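Local coordinates for capsid fiber protein (Bacillus phage phi29, PDB 6QYY), which probably forms the trimeric base by which the head fibers of the phage are fixed to its capsid, at residues T6-S11 and G50-V55; N12-R17 and V44-K49; A62-A67 and L107-I112; D70-D75 and V99-E104. All blocks are in the same frame, centred on the assembly; numbering follows the deposited sequence.

Interaction 1 of 4, residues T6-S11 and G50-V55; sequences TARAKS and GDLTQV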
loop_
_atom_site.group_PDB
_atom_site.type_symbol
_atom_site.label_atom_id
_atom_site.label_comp_id
_atom_site.label_asym_id
_atom_site.label_seq_id
_atom_site.Cartn_x
_atom_site.Cartn_y
_atom_site.Cartn_z
ATOM N N THR A 6 -4.713 17.407 -11.249
ATOM C CA THR A 6 -4.106 17.963 -12.447
ATOM C C THR A 6 -2.643 18.281 -12.175
ATOM O O THR A 6 -2.284 18.757 -11.092
ATOM C CB THR A 6 -4.876 19.205 -12.905
ATOM O OG1 THR A 6 -6.173 18.782 -13.347
ATOM C CG2 THR A 6 -4.160 19.911 -14.077
ATOM N N ALA A 7 -1.800 17.966 -13.149
ATOM C CA ALA A 7 -0.374 18.210 -13.058
ATOM C C ALA A 7 0.085 18.805 -14.378
ATOM O O ALA A 7 -0.624 18.755 -15.384
ATOM C CB ALA A 7 0.387 16.918 -12.747
ATOM N N ARG A 8 1.282 19.368 -14.367
ATOM C CA ARG A 8 1.923 19.854 -15.581
ATOM C C ARG A 8 3.184 19.033 -15.796
ATOM O O ARG A 8 3.933 18.784 -14.853
ATOM C CB ARG A 8 2.256 21.353 -15.482
ATOM C CG ARG A 8 2.816 21.936 -16.765
ATOM C CD ARG A 8 2.980 23.456 -16.693
ATOM N NE ARG A 8 1.780 24.170 -16.242
ATOM C CZ ARG A 8 0.793 24.580 -17.037
ATOM N NH1 ARG A 8 0.831 24.336 -18.340
ATOM N NH2 ARG A 8 -0.242 25.233 -16.527
ATOM N N ALA A 9 3.410 18.593 -17.029
ATOM C CA ALA A 9 4.627 17.858 -17.343
ATOM C C ALA A 9 5.793 18.832 -17.410
ATOM O O ALA A 9 5.782 19.765 -18.218
ATOM C CB ALA A 9 4.471 17.115 -18.668
ATOM N N LYS A 10 6.802 18.624 -16.572
ATOM C CA LYS A 10 7.966 19.497 -16.624
ATOM C C LYS A 10 8.982 19.057 -17.668
ATOM O O LYS A 10 9.856 19.847 -18.041
ATOM C CB LYS A 10 8.601 19.604 -15.231
ATOM C CG LYS A 10 9.770 18.706 -14.940
ATOM C CD LYS A 10 10.485 19.245 -13.699
ATOM C CE LYS A 10 11.765 18.487 -13.387
ATOM N NZ LYS A 10 12.602 19.190 -12.364
ATOM N N SER A 11 8.864 17.832 -18.162
ATOM C CA SER A 11 9.607 17.347 -19.309
ATOM C C SER A 11 8.731 16.291 -19.959
ATOM O O SER A 11 7.710 15.890 -19.398
ATOM C CB SER A 11 10.966 16.786 -18.899
ATOM O OG SER A 11 10.815 15.923 -17.790
ATOM N N GLY A 50 5.419 20.721 -20.618
ATOM C CA GLY A 50 4.640 21.920 -20.427
ATOM C C GLY A 50 3.141 21.764 -20.562
ATOM O O GLY A 50 2.417 22.732 -20.321
ATOM N N ASP A 51 2.643 20.587 -20.919
ATOM C CA ASP A 51 1.205 20.410 -21.052
ATOM C C ASP A 51 0.587 20.002 -19.726
ATOM O O ASP A 51 1.229 19.372 -18.884
ATOM C CB ASP A 51 0.865 19.349 -22.096
ATOM C CG ASP A 51 0.939 19.882 -23.519
ATOM O OD1 ASP A 51 1.230 21.089 -23.696
ATOM O OD2 ASP A 51 0.696 19.092 -24.456
ATOM N N LEU A 52 -0.674 20.371 -19.557
ATOM C CA LEU A 52 -1.442 19.857 -18.438
ATOM C C LEU A 52 -1.854 18.419 -18.705
ATOM O O LEU A 52 -1.921 17.965 -19.851
ATOM C CB LEU A 52 -2.682 20.703 -18.186
ATOM C CG LEU A 52 -2.378 22.121 -17.748
ATOM C CD1 LEU A 52 -3.628 22.961 -17.821
ATOM C CD2 LEU A 52 -1.818 22.088 -16.344
ATOM N N THR A 53 -2.129 17.700 -17.621
ATOM C CA THR A 53 -2.562 16.318 -17.710
ATOM C C THR A 53 -3.317 15.977 -16.438
ATOM O O THR A 53 -3.057 16.538 -15.374
ATOM C CB THR A 53 -1.388 15.344 -17.919
ATOM O OG1 THR A 53 -1.892 14.038 -18.246
ATOM C CG2 THR A 53 -0.517 15.247 -16.686
ATOM N N GLN A 54 -4.265 15.068 -16.563
ATOM C CA GLN A 54 -4.986 14.559 -15.406
ATOM C C GLN A 54 -4.316 13.263 -14.972
ATOM O O GLN A 54 -4.250 12.304 -15.752
ATOM C CB GLN A 54 -6.464 14.340 -15.726
ATOM C CG GLN A 54 -7.222 13.656 -14.606
ATOM C CD GLN A 54 -8.647 14.160 -14.464
ATOM O OE1 GLN A 54 -8.935 15.334 -14.718
ATOM N NE2 GLN A 54 -9.547 13.269 -14.049
ATOM N N VAL A 55 -3.810 13.245 -13.744
ATOM C CA VAL A 55 -3.134 12.073 -13.191
ATOM C C VAL A 55 -4.158 11.277 -12.397
ATOM O O VAL A 55 -4.682 11.767 -11.396
ATOM C CB VAL A 55 -1.960 12.479 -12.286
ATOM C CG1 VAL A 55 -1.274 11.223 -11.730
ATOM C CG2 VAL A 55 -0.967 13.375 -13.025
#
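Ala-7 and Thr-53 face each other as an antiparallel hydrogen-bonded pair, the tight centre of the contact between strands 6-9 and 52-55. Both bonds of the pair are 2.9 Å long, but that from Ala-7 N to Thr-53 O is nearly straight (170°) and that from Thr-53 N to Ala-7 O is bent (142°). Ala-7 CB rests on Val-55 CG2 at 3.8 Å, and both residues are buried. The face with Thr-6, Arg-8 and Leu-52 is the looser, with Thr-6 and Leu-52 exposed and Arg-8 partly so. Here the Arg-8 chain leaves with CG anti to the backbone N (chi1 -175°) and bends at chi3, bringing its guanidinium back over Leu-52. Leu-52 CD2 lies over one face of that group, 3.5 Å from Arg-8 NH2, while NH1 donates to Gly-50 O at 3.0 Å. At the end of strand 6-9, Ala-9 N bonds to Asp-51 O, and Gly-50 N reaches Ala-9 O. Strand 52-57 is an outermost strand of the mixed sheet within the chain, beside 3-9. The arginine thus joins an apolar cover to a neutral carbonyl of the loop before strand 52-55; Asp-51 OD1 stays 6.3 Å from Arg-8 NH1, so its electrostatic help is probably weak.

Interaction 2 of 4, residues N12-R17 and V44-K49; sequences NVMAYR and VKDVDK. With SO4 (sulfate ion), chain G.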
loop_
_atom_site.group_PDB
_atom_site.type_symbol
_atom_site.label_atom_id
_atom_site.label_comp_id
_atom_site.label_asym_id
_atom_site.label_seq_id
_atom_site.Cartn_x
_atom_site.Cartn_y
_atom_site.Cartn_z
ATOM N N ASN A 12 9.115 15.847 -21.152
ATOM C CA ASN A 12 8.265 14.891 -21.849
ATOM C C ASN A 12 8.106 13.617 -21.023
ATOM O O ASN A 12 9.069 13.118 -20.436
ATOM C CB ASN A 12 8.841 14.574 -23.228
ATOM C CG ASN A 12 8.774 15.763 -24.175
ATOM O OD1 ASN A 12 7.720 16.388 -24.339
ATOM N ND2 ASN A 12 9.893 16.070 -24.812
ATOM N N VAL A 13 6.877 13.111 -20.956
ATOM C CA VAL A 13 6.562 11.906 -20.196
ATOM C C VAL A 13 5.991 10.875 -21.159
ATOM O O VAL A 13 5.046 11.162 -21.908
ATOM C CB VAL A 13 5.580 12.193 -19.044
ATOM C CG1 VAL A 13 5.011 10.894 -18.471
ATOM C CG2 VAL A 13 6.260 13.014 -17.947
ATOM N N MET A 14 6.560 9.679 -21.145
ATOM C CA MET A 14 6.056 8.616 -21.996
ATOM C C MET A 14 5.215 7.644 -21.186
ATOM O O MET A 14 5.369 7.519 -19.965
ATOM C CB MET A 14 7.208 7.903 -22.692
ATOM C CG MET A 14 7.869 8.845 -23.676
ATOM S SD MET A 14 8.874 8.013 -24.882
ATOM C CE MET A 14 10.365 7.738 -23.934
ATOM N N ALA A 15 4.289 6.986 -21.874
ATOM C CA ALA A 15 3.393 6.065 -21.190
ATOM C C ALA A 15 4.180 4.896 -20.614
ATOM O O ALA A 15 5.202 4.474 -21.160
ATOM C CB ALA A 15 2.307 5.568 -22.149
ATOM N N TYR A 16 3.703 4.388 -19.476
ATOM C CA TYR A 16 4.291 3.228 -18.808
ATOM C C TYR A 16 5.693 3.513 -18.294
ATOM O O TYR A 16 6.517 2.604 -18.208
ATOM C CB TYR A 16 4.292 1.988 -19.714
ATOM C CG TYR A 16 2.944 1.844 -20.367
ATOM C CD1 TYR A 16 1.800 1.737 -19.577
ATOM C CD2 TYR A 16 2.787 1.928 -21.753
ATOM C CE1 TYR A 16 0.536 1.657 -20.136
ATOM C CE2 TYR A 16 1.503 1.838 -22.335
ATOM C CZ TYR A 16 0.393 1.706 -21.506
ATOM O OH TYR A 16 -0.876 1.623 -22.023
ATOM N N ARG A 17 5.962 4.761 -17.927
ATOM C CA ARG A 17 7.218 5.126 -17.298
ATOM C C ARG A 17 6.968 5.599 -15.876
ATOM O O ARG A 17 5.911 6.158 -15.555
ATOM C CB ARG A 17 7.939 6.209 -18.097
ATOM C CG ARG A 17 8.172 5.829 -19.552
ATOM C CD ARG A 17 9.190 4.716 -19.677
ATOM N NE ARG A 17 9.419 4.349 -21.076
ATOM C CZ ARG A 17 10.327 4.920 -21.859
ATOM N NH1 ARG A 17 11.092 5.891 -21.384
ATOM N NH2 ARG A 17 10.470 4.523 -23.118
ATOM N N VAL A 44 0.326 6.335 -17.326
ATOM C CA VAL A 44 -0.370 5.470 -18.269
ATOM C C VAL A 44 -0.674 6.172 -19.573
ATOM O O VAL A 44 -1.353 5.598 -20.433
ATOM C CB VAL A 44 -1.655 4.871 -17.669
ATOM C CG1 VAL A 44 -1.308 4.063 -16.429
ATOM C CG2 VAL A 44 -2.648 5.984 -17.363
ATOM N N LYS A 45 -0.220 7.406 -19.735
ATOM C CA LYS A 45 -0.340 8.102 -21.008
ATOM C C LYS A 45 0.899 8.950 -21.234
ATOM O O LYS A 45 1.713 9.170 -20.336
ATOM C CB LYS A 45 -1.609 8.956 -21.083
ATOM C CG LYS A 45 -1.804 9.960 -19.969
ATOM C CD LYS A 45 -3.270 10.449 -19.980
ATOM C CE LYS A 45 -3.616 11.285 -18.755
ATOM N NZ LYS A 45 -5.082 11.303 -18.444
ATOM N N ASP A 46 1.032 9.409 -22.464
ATOM C CA ASP A 46 2.150 10.231 -22.897
ATOM C C ASP A 46 1.752 11.701 -22.760
ATOM O O ASP A 46 0.667 12.089 -23.200
ATOM C CB ASP A 46 2.475 9.877 -24.354
ATOM C CG ASP A 46 3.749 10.524 -24.871
ATOM O OD1 ASP A 46 3.793 11.769 -25.003
ATOM O OD2 ASP A 46 4.688 9.771 -25.227
ATOM N N VAL A 47 2.601 12.515 -22.133
ATOM C CA VAL A 47 2.330 13.944 -21.961
ATOM C C VAL A 47 3.518 14.744 -22.486
ATOM O O VAL A 47 4.671 14.445 -22.153
ATOM C CB VAL A 47 2.068 14.326 -20.494
ATOM C CG1 VAL A 47 1.601 15.791 -20.425
ATOM C CG2 VAL A 47 1.033 13.388 -19.848
ATOM N N ASP A 48 3.237 15.778 -23.276
ATOM C CA ASP A 48 4.303 16.619 -23.800
ATOM C C ASP A 48 4.708 17.670 -22.773
ATOM O O ASP A 48 3.881 18.173 -22.005
ATOM C CB ASP A 48 3.870 17.293 -25.102
ATOM C CG ASP A 48 3.516 16.284 -26.189
ATOM O OD1 ASP A 48 3.952 15.111 -26.088
ATOM O OD2 ASP A 48 2.799 16.665 -27.140
ATOM N N LYS A 49 5.999 17.998 -22.779
ATOM C CA LYS A 49 6.563 18.974 -21.851
ATOM C C LYS A 49 5.740 20.258 -21.824
ATOM O O LYS A 49 5.401 20.816 -22.870
ATOM C CB LYS A 49 8.010 19.290 -22.256
ATOM C CG LYS A 49 8.558 20.574 -21.645
ATOM C CD LYS A 49 10.081 20.594 -21.674
ATOM C CE LYS A 49 10.612 22.008 -21.562
ATOM N NZ LYS A 49 12.095 22.033 -21.438
HETATM S S SO4 G . -0.467 9.951 -16.419
HETATM O O1 SO4 G . -0.031 9.594 -15.049
HETATM O O2 SO4 G . -1.869 10.419 -16.353
HETATM O O3 SO4 G . 0.387 11.036 -16.961
HETATM O O4 SO4 G . -0.370 8.754 -17.286
#
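Val-13 N donates to Val-47 O and Val-47 N to Val-13 O, both at 2.8 Å, making a single antiparallel bridge between the two loops. At one end Asn-12 OD1 takes the N-H of Lys-49 at 2.8 Å. That bond is straight at the hydrogen, yet the donor stands above the amide's carbonyl plane. Asn-12 CG lies beside its own backbone N (chi1 -68°), and this turn lets OD1 reach across to segment 44-49. Met-14 and Asp-46 run side by side in the same direction, with Met-14 CG 3.7 Å from Asp-46 OD2. Ala-15 CB packs on the Lys-45 backbone, 3.8 Å from Lys-45 CA. A sulfate, probably from the crystallisation liquor, sits beside segment 44-49: its O4 accepts from Lys-45 N at 2.8 Å, while its approach to Val-44 N is too short to be trusted. Lys-45 runs alongside the ion, CG and CE near its oxygens, but NZ goes on to bond Gln-54 O. The paired loops prolong the pairing of strands 3-9 and 52-57; Val-47 touches Thr-53, Met-14 N bonds His-32 NE2 at the end of strand 28-32, and Tyr-16 packs on Ile-66 of strand 62-66.

Interaction 3 of 4, residues A62-A67 and L107-I112; sequences AWQVIA and LVTLVI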
loop_
_atom_site.group_PDB
_atom_site.type_symbol
_atom_site.label_atom_id
_atom_site.label_comp_id
_atom_site.label_asym_id
_atom_site.label_seq_id
_atom_site.Cartn_x
_atom_site.Cartn_y
_atom_site.Cartn_z
ATOM N N ALA A 62 -0.024 -3.922 -8.389
ATOM C CA ALA A 62 0.920 -4.160 -9.473
ATOM C C ALA A 62 0.933 -2.973 -10.434
ATOM O O ALA A 62 -0.073 -2.278 -10.603
ATOM C CB ALA A 62 0.573 -5.448 -10.230
ATOM N N TRP A 63 2.087 -2.739 -11.050
ATOM C CA TRP A 63 2.236 -1.711 -12.084
ATOM C C TRP A 63 2.756 -2.332 -13.370
ATOM O O TRP A 63 3.483 -3.325 -13.342
ATOM C CB TRP A 63 3.219 -0.619 -11.673
ATOM C CG TRP A 63 2.710 0.389 -10.724
ATOM C CD1 TRP A 63 1.403 0.630 -10.382
ATOM C CD2 TRP A 63 3.499 1.315 -9.987
ATOM N NE1 TRP A 63 1.344 1.657 -9.467
ATOM C CE2 TRP A 63 2.619 2.087 -9.200
ATOM C CE3 TRP A 63 4.877 1.558 -9.897
ATOM C CZ2 TRP A 63 3.072 3.098 -8.341
ATOM C CZ3 TRP A 63 5.325 2.570 -9.049
ATOM C CH2 TRP A 63 4.428 3.316 -8.276
ATOM N N GLN A 64 2.400 -1.720 -14.501
ATOM C CA GLN A 64 2.986 -2.051 -15.794
ATOM C C GLN A 64 3.992 -0.969 -16.158
ATOM O O GLN A 64 3.627 0.210 -16.240
ATOM C CB GLN A 64 1.906 -2.154 -16.873
ATOM C CG GLN A 64 1.075 -3.368 -16.735
ATOM C CD GLN A 64 -0.197 -3.308 -17.560
ATOM O OE1 GLN A 64 -0.747 -2.239 -17.857
ATOM N NE2 GLN A 64 -0.668 -4.462 -17.923
ATOM N N VAL A 65 5.253 -1.368 -16.374
ATOM C CA VAL A 65 6.343 -0.433 -16.642
ATOM C C VAL A 65 7.219 -0.962 -17.774
ATOM O O VAL A 65 7.485 -2.163 -17.869
ATOM C CB VAL A 65 7.218 -0.185 -15.390
ATOM C CG1 VAL A 65 8.228 0.918 -15.685
ATOM C CG2 VAL A 65 6.351 0.205 -14.185
ATOM N N ILE A 66 7.702 -0.055 -18.621
ATOM C CA ILE A 66 8.656 -0.441 -19.658
ATOM C C ILE A 66 9.975 -0.878 -19.021
ATOM O O ILE A 66 10.526 -0.185 -18.157
ATOM C CB ILE A 66 8.888 0.722 -20.638
ATOM C CG1 ILE A 66 7.572 1.094 -21.360
ATOM C CG2 ILE A 66 9.941 0.340 -21.655
ATOM C CD1 ILE A 66 7.057 0.004 -22.226
ATOM N N ALA A 67 10.494 -2.028 -19.462
ATOM C CA ALA A 67 11.795 -2.507 -18.996
ATOM C C ALA A 67 12.934 -1.714 -19.630
ATOM O O ALA A 67 13.007 -1.575 -20.857
ATOM C CB ALA A 67 11.963 -3.989 -19.325
ATOM N N LEU A 107 6.892 -4.357 -21.843
ATOM C CA LEU A 107 6.166 -3.998 -20.630
ATOM C C LEU A 107 6.355 -5.092 -19.580
ATOM O O LEU A 107 6.032 -6.255 -19.831
ATOM C CB LEU A 107 4.690 -3.805 -20.976
ATOM C CG LEU A 107 3.818 -2.905 -20.118
ATOM C CD1 LEU A 107 4.442 -1.530 -19.950
ATOM C CD2 LEU A 107 2.402 -2.808 -20.720
ATOM N N VAL A 108 6.897 -4.741 -18.415
ATOM C CA VAL A 108 7.018 -5.695 -17.313
ATOM C C VAL A 108 5.885 -5.432 -16.325
ATOM O O VAL A 108 5.472 -4.285 -16.111
ATOM C CB VAL A 108 8.402 -5.623 -16.633
ATOM C CG1 VAL A 108 8.545 -4.362 -15.783
ATOM C CG2 VAL A 108 8.634 -6.866 -15.764
ATOM N N THR A 109 5.342 -6.500 -15.752
ATOM C CA THR A 109 4.396 -6.380 -14.656
ATOM C C THR A 109 5.144 -6.648 -13.360
ATOM O O THR A 109 5.777 -7.702 -13.212
ATOM C CB THR A 109 3.233 -7.355 -14.800
ATOM O OG1 THR A 109 2.624 -7.172 -16.076
ATOM C CG2 THR A 109 2.196 -7.084 -13.720
ATOM N N LEU A 110 5.073 -5.705 -12.432
ATOM C CA LEU A 110 5.799 -5.817 -11.172
ATOM C C LEU A 110 4.858 -5.594 -10.003
ATOM O O LEU A 110 3.863 -4.869 -10.111
ATOM C CB LEU A 110 6.947 -4.810 -11.076
ATOM C CG LEU A 110 6.568 -3.322 -11.128
ATOM C CD1 LEU A 110 6.401 -2.735 -9.703
ATOM C CD2 LEU A 110 7.606 -2.535 -11.914
ATOM N N VAL A 111 5.188 -6.227 -8.890
ATOM C CA VAL A 111 4.436 -6.091 -7.654
ATOM C C VAL A 111 5.145 -5.049 -6.799
ATOM O O VAL A 111 6.347 -5.163 -6.532
ATOM C CB VAL A 111 4.338 -7.438 -6.916
ATOM C CG1 VAL A 111 3.809 -7.228 -5.507
ATOM C CG2 VAL A 111 3.457 -8.416 -7.672
ATOM N N ILE A 112 4.409 -4.037 -6.366
ATOM C CA ILE A 112 5.012 -2.971 -5.573
ATOM C C ILE A 112 5.366 -3.503 -4.188
ATOM O O ILE A 112 4.517 -4.063 -3.478
ATOM C CB ILE A 112 4.059 -1.773 -5.481
ATOM C CG1 ILE A 112 3.795 -1.210 -6.873
ATOM C CG2 ILE A 112 4.626 -0.704 -4.552
ATOM C CD1 ILE A 112 2.431 -0.504 -6.977
HETATM O O HOH W 1 -0.116 -6.400 -16.580
#
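Trp-63 with Leu-110 and Val-65 with Val-108 are the two hydrogen-bonded pairs of an antiparallel stretch whose strand axes come within 4.4 Å, with N-to-C directions 149° apart, and their four N-H...O bonds are all close to straight. The side chains of these pairs make one apolar face, where Val-65 CG2 meets Leu-110 CD2 at 3.8 Å. Leu-110 CG sits between its backbone N and carbonyl carbon (chi1 61°), which turns the isobutyl group back toward the partner strand. Near the end of this face Ile-112 CD1 stands over the indole of Trp-63, 3.4 Å from the centroid of the five-membered ring and 12° off its normal, a CH-pi contact. The other face is more polar. Gln-64 and Thr-109 point the same way, and one water lies between them, 2.9 Å from Thr-109 OG1; its approach to Gln-64 NE2 is too short to be trusted, so the link is doubtful there. Leu-107 flanks the glutamine, its CG 3.8 Å from Gln-64 CB, and Leu-107 CD1 meets Ile-66 CD1 at 3.8 Å. Strand 62-66 is the outermost of its sheet within the chain, while 107-112 pairs on with 96-98. Trp-63 and Val-65 also pack on Leu-18 of strand 18-23, Ala-62 and Thr-109 on Val-3 of the second subunit, and Trp-63 and Ile-112 on Leu-117 of the third.

Interaction 4 of 4, residues D70-D75 and V99-E104; sequences DIKVGD and VEEAQE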
loop_
_atom_site.group_PDB
_atom_site.type_symbol
_atom_site.label_atom_id
_atom_site.label_comp_id
_atom_site.label_asym_id
_atom_site.label_seq_id
_atom_site.Cartn_x
_atom_site.Cartn_y
_atom_site.Cartn_z
ATOM N N ASP A 70 16.910 -6.278 -19.798
ATOM C CA ASP A 70 16.247 -7.573 -19.689
ATOM C C ASP A 70 15.918 -7.881 -18.233
ATOM O O ASP A 70 16.766 -7.755 -17.345
ATOM C CB ASP A 70 17.125 -8.680 -20.280
ATOM C CG ASP A 70 17.164 -8.656 -21.810
ATOM O OD1 ASP A 70 16.634 -7.697 -22.416
ATOM O OD2 ASP A 70 17.731 -9.599 -22.407
ATOM N N ILE A 71 14.672 -8.266 -17.988
ATOM C CA ILE A 71 14.186 -8.548 -16.646
ATOM C C ILE A 71 13.731 -10.001 -16.607
ATOM O O ILE A 71 13.058 -10.474 -17.532
ATOM C CB ILE A 71 13.049 -7.589 -16.241
ATOM C CG1 ILE A 71 13.580 -6.167 -16.005
ATOM C CG2 ILE A 71 12.326 -8.095 -14.999
ATOM C CD1 ILE A 71 12.488 -5.118 -15.859
ATOM N N LYS A 72 14.149 -10.717 -15.568
ATOM C CA LYS A 72 13.741 -12.092 -15.338
ATOM C C LYS A 72 12.697 -12.131 -14.232
ATOM O O LYS A 72 12.672 -11.265 -13.349
ATOM C CB LYS A 72 14.946 -12.961 -14.963
ATOM C CG LYS A 72 16.023 -13.026 -16.046
ATOM C CD LYS A 72 15.397 -13.282 -17.424
ATOM C CE LYS A 72 16.447 -13.574 -18.501
ATOM N NZ LYS A 72 17.218 -12.366 -18.914
ATOM N N VAL A 73 11.814 -13.134 -14.296
ATOM C CA VAL A 73 10.792 -13.285 -13.266
ATOM C C VAL A 73 11.467 -13.377 -11.909
ATOM O O VAL A 73 12.405 -14.158 -11.715
ATOM C CB VAL A 73 9.923 -14.524 -13.542
ATOM C CG1 VAL A 73 9.029 -14.832 -12.334
ATOM C CG2 VAL A 73 9.094 -14.318 -14.801
ATOM N N GLY A 74 11.015 -12.551 -10.966
ATOM C CA GLY A 74 11.577 -12.548 -9.632
ATOM C C GLY A 74 12.659 -11.516 -9.383
ATOM O O GLY A 74 13.080 -11.361 -8.228
ATOM N N ASP A 75 13.124 -10.811 -10.420
ATOM C CA ASP A 75 14.104 -9.745 -10.227
ATOM C C ASP A 75 13.529 -8.646 -9.345
ATOM O O ASP A 75 12.376 -8.244 -9.505
ATOM C CB ASP A 75 14.510 -9.136 -11.575
ATOM C CG ASP A 75 15.551 -9.966 -12.311
ATOM O OD1 ASP A 75 16.077 -10.935 -11.718
ATOM O OD2 ASP A 75 15.837 -9.648 -13.490
ATOM N N VAL A 99 7.034 -10.102 -11.793
ATOM C CA VAL A 99 6.324 -11.375 -11.856
ATOM C C VAL A 99 6.090 -11.823 -13.279
ATOM O O VAL A 99 5.442 -12.861 -13.499
ATOM C CB VAL A 99 4.993 -11.329 -11.079
ATOM C CG1 VAL A 99 5.276 -11.096 -9.597
ATOM C CG2 VAL A 99 4.063 -10.260 -11.634
ATOM N N GLU A 100 6.575 -11.065 -14.255
ATOM C CA GLU A 100 6.640 -11.486 -15.642
ATOM C C GLU A 100 8.052 -11.230 -16.151
ATOM O O GLU A 100 8.808 -10.436 -15.583
ATOM C CB GLU A 100 5.611 -10.748 -16.519
ATOM C CG GLU A 100 4.147 -10.914 -16.076
ATOM C CD GLU A 100 3.661 -12.365 -16.115
ATOM O OE1 GLU A 100 4.235 -13.173 -16.882
ATOM O OE2 GLU A 100 2.699 -12.698 -15.384
ATOM N N GLU A 101 8.405 -11.939 -17.213
ATOM C CA GLU A 101 9.670 -11.763 -17.908
ATOM C C GLU A 101 9.518 -10.662 -18.951
ATOM O O GLU A 101 8.473 -10.554 -19.599
ATOM C CB GLU A 101 10.068 -13.086 -18.566
ATOM C CG GLU A 101 11.373 -13.100 -19.321
ATOM C CD GLU A 101 11.701 -14.489 -19.840
ATOM O OE1 GLU A 101 10.993 -15.448 -19.459
ATOM O OE2 GLU A 101 12.663 -14.627 -20.623
ATOM N N ALA A 102 10.551 -9.838 -19.116
ATOM C CA ALA A 102 10.469 -8.792 -20.129
ATOM C C ALA A 102 11.854 -8.478 -20.671
ATOM O O ALA A 102 12.789 -8.266 -19.899
ATOM C CB ALA A 102 9.810 -7.524 -19.561
ATOM N N GLN A 103 11.984 -8.473 -21.992
ATOM C CA GLN A 103 13.183 -7.937 -22.617
ATOM C C GLN A 103 13.145 -6.412 -22.599
ATOM O O GLN A 103 12.090 -5.796 -22.420
ATOM C CB GLN A 103 13.317 -8.421 -24.063
ATOM C CG GLN A 103 13.500 -9.915 -24.238
ATOM C CD GLN A 103 13.729 -10.293 -25.700
ATOM O OE1 GLN A 103 12.976 -9.881 -26.585
ATOM N NE2 GLN A 103 14.779 -11.063 -25.956
ATOM N N GLU A 104 14.311 -5.803 -22.824
ATOM C CA GLU A 104 14.401 -4.351 -22.853
ATOM C C GLU A 104 13.411 -3.780 -23.860
ATOM O O GLU A 104 13.362 -4.214 -25.015
ATOM C CB GLU A 104 15.823 -3.915 -23.203
ATOM C CG GLU A 104 15.969 -2.427 -23.454
ATOM C CD GLU A 104 17.417 -2.015 -23.651
ATOM O OE1 GLU A 104 17.659 -0.872 -24.099
ATOM O OE2 GLU A 104 18.314 -2.835 -23.353
#
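Ile-71 N donates to Ala-102 O at 2.7 Å and 168°, and the return bond from Ala-102 N to Ile-71 O, at 3.0 Å, is equally straight at the hydrogen but its donor is tilted from the carbonyl plane. Next along, Asp-70 OD1 receives the N-H of Glu-104 at 3.0 Å, met nearly along its C-O axis. A first torsion of -74° swings the aspartate's carboxylate across to segment 99-104 and so extends the pairing by a side chain. The Ile-71 and Ala-102 pair is a single antiparallel bridge, and a type II beta turn from Lys-72 to Asp-75 follows it directly. Two bonds close this turn: Asp-75 N to Lys-72 O at 3.0 Å, and Lys-72 N to Asp-75 OD2 at 2.9 Å, the latter coming from above the carboxylate plane. Gly-74, at phi 95°, occupies its third position. Farther out, Val-73 CG2 lies against the backbone of the other segment, 3.5 Å from Glu-101 N. Glu-101 CG passes 3.6 Å from Ile-71 O. Ile-71 and Ala-102 both pack inward on Val-108, whereas Val-73 O and Asp-75 OD1 each accept from Gln-23 NE2 of the second subunit.

Overall arrangement
The four contacts fall into two neighbouring pairs. Interactions 1 and 2, centres 9 Å apart, belong with the mixed sheet: 6-11 runs straight into 12-17 and 44-49 into 50-55, so the loop pairing continues the strand pairing. Interactions 3 and 4, also 9 Å apart, belong with the antiparallel sheet, where Val-99 N probably bonds Thr-109 O; segments 70-75 and 99-104 both fall within the sequence between 62-67 and 107-112. The first pair is complete along the chain before the second begins. Interactions 1 and 4 are about 30 Å apart between centres, whereas 2 and 3 touch through Tyr-16 and Ile-66, joining the two sheets. Interactions 3 and 4 both meet the second subunit, tying this half to trimer assembly.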